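Local coordinates for protein hydrolase, isochorismatase family (Pseudomonas putida, PDB 4L07) that probably hydrolyses the amide bond of maleamate, giving maleate and ammonia, as a maleamate amidase of the isochorismatase family, at residues 15-19 against 162-166. Residues are numbered along the deposited sequence; the frame is centred on the assembly and turned at random.
Sequences PVSRG and FKVLV
Val16, Ser17 and Arg18, in the loop that runs from helix 3-9 to strand 22-27, pack across the start of strand 163-172 through Lys163 and Leu165, a mixed polar and apolar contact on the face of the parallel sheet turned away from helix 146-159, in the isochorismatase-type alpha/beta fold. The polar part is one charged hydrogen bond: Lys163 NZ reaches Ser17 O at 2.7 Å, in the carbonyl plane and on a lone pair, with a C=O...N angle of 140°. A bend at the last torsion of Lys163 (chi4 -78°) folds the ammonium back, and CD and CE also lie close to the same oxygen. Nearer the backbone, Val16 CG2 rests 3.9 Å from Lys163 CB, the two side chains passing in opposite senses. Arg18, its chain extended from CG to NE, crosses Leu165 at about a right angle; Leu165 CD2 comes to 3.6 Å from Arg18 NE, while CD1 lies over one guanidinium face, offset toward its rim. Arg18 also pairs with Asp198 and makes a cation-pi contact with Trp202, tying the loop to helix 196-207. Were Arg18 replaced by an alanine, Asp198 and Trp202 would probably lose their cationic partner, and the Leu165 methyls part of their cover. Because Lys163 NZ also forms a salt bridge with Glu84 of the second subunit, whose carboxylate accepts a bond from Ser17 N, the same ammonium links loop, strand and subunit interface.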
loop_
_atom_site.group_PDB
_atom_site.type_symbol
_atom_site.label_atom_id
_atom_site.label_comp_id
_atom_site.label_asym_id
_atom_site.label_seq_id
_atom_site.Cartn_x
_atom_site.Cartn_y
_atom_site.Cartn_z
ATOM N N PRO A 15 0.573 24.429 13.607
ATOM C CA PRO A 15 -0.143 23.561 14.548
ATOM C C PRO A 15 -1.181 22.696 13.844
ATOM O O PRO A 15 -1.672 23.062 12.775
ATOM C CB PRO A 15 -0.829 24.555 15.489
ATOM C CG PRO A 15 -1.003 25.791 14.673
ATOM C CD PRO A 15 0.182 25.848 13.751
ATOM N N VAL A 16 -1.519 21.552 14.429
ATOM C CA VAL A 16 -2.607 20.758 13.851
ATOM C C VAL A 16 -3.945 21.100 14.500
ATOM O O VAL A 16 -4.066 21.166 15.731
ATOM C CB VAL A 16 -2.315 19.224 13.716
ATOM C CG1 VAL A 16 -0.931 18.830 14.217
ATOM C CG2 VAL A 16 -3.426 18.349 14.300
ATOM N N SER A 17 -4.934 21.361 13.655
ATOM C CA SER A 17 -6.289 21.576 14.121
ATOM C C SER A 17 -6.880 20.202 14.373
ATOM O O SER A 17 -7.184 19.469 13.434
ATOM C CB SER A 17 -7.106 22.344 13.088
ATOM O OG SER A 17 -8.431 22.529 13.543
ATOM N N ARG A 18 -7.024 19.854 15.646
ATOM C CA ARG A 18 -7.413 18.495 16.033
ATOM C C ARG A 18 -8.847 18.153 15.639
ATOM O O ARG A 18 -9.736 19.004 15.686
ATOM C CB ARG A 18 -7.195 18.289 17.527
ATOM C CG ARG A 18 -5.746 18.492 17.936
ATOM C CD ARG A 18 -5.573 18.490 19.442
ATOM N NE ARG A 18 -4.209 18.845 19.816
ATOM C CZ ARG A 18 -3.719 18.741 21.049
ATOM N NH1 ARG A 18 -4.486 18.285 22.034
ATOM N NH2 ARG A 18 -2.465 19.093 21.302
ATOM N N GLY A 19 -9.056 16.899 15.243
ATOM C CA GLY A 19 -10.379 16.413 14.869
ATOM C C GLY A 19 -11.186 15.962 16.073
ATOM O O GLY A 19 -10.837 16.250 17.219
ATOM N N PHE A 162 -4.481 11.106 8.175
ATOM C CA PHE A 162 -4.831 11.350 9.582
ATOM C C PHE A 162 -3.964 12.432 10.205
ATOM O O PHE A 162 -2.771 12.512 9.935
ATOM C CB PHE A 162 -4.735 10.062 10.409
ATOM C CG PHE A 162 -5.463 8.906 9.789
ATOM C CD1 PHE A 162 -6.840 8.794 9.913
ATOM C CD2 PHE A 162 -4.771 7.943 9.057
ATOM C CE1 PHE A 162 -7.521 7.736 9.326
ATOM C CE2 PHE A 162 -5.445 6.888 8.461
ATOM C CZ PHE A 162 -6.824 6.788 8.594
ATOM N N LYS A 163 -4.584 13.268 11.033
ATOM C CA LYS A 163 -3.854 14.248 11.832
ATOM C C LYS A 163 -3.142 13.506 12.954
ATOM O O LYS A 163 -3.663 12.510 13.474
ATOM C CB LYS A 163 -4.812 15.297 12.382
ATOM C CG LYS A 163 -5.383 16.197 11.293
ATOM C CD LYS A 163 -6.747 16.741 11.666
ATOM C CE LYS A 163 -7.237 17.747 10.632
ATOM N NZ LYS A 163 -6.578 19.075 10.798
ATOM N N VAL A 164 -1.956 13.984 13.323
ATOM C CA VAL A 164 -1.094 13.242 14.235
ATOM C C VAL A 164 -0.649 14.050 15.446
ATOM O O VAL A 164 -0.146 15.176 15.311
ATOM C CB VAL A 164 0.164 12.701 13.516
ATOM C CG1 VAL A 164 1.055 11.927 14.479
ATOM C CG2 VAL A 164 -0.228 11.795 12.365
ATOM N N LEU A 165 -0.821 13.445 16.618
ATOM C CA LEU A 165 -0.308 13.987 17.875
ATOM C C LEU A 165 0.663 12.993 18.503
ATOM O O LEU A 165 0.396 11.788 18.541
ATOM C CB LEU A 165 -1.468 14.260 18.843
ATOM C CG LEU A 165 -2.650 15.096 18.326
ATOM C CD1 LEU A 165 -3.752 15.171 19.378
ATOM C CD2 LEU A 165 -2.208 16.502 17.929
ATOM N N VAL A 166 1.790 13.496 18.999
ATOM C CA VAL A 166 2.785 12.640 19.627
ATOM C C VAL A 166 3.167 13.147 21.026
ATOM O O VAL A 166 3.863 14.155 21.151
ATOM C CB VAL A 166 4.028 12.433 18.718
ATOM C CG1 VAL A 166 4.595 13.754 18.246
ATOM C CG2 VAL A 166 5.101 11.607 19.414
#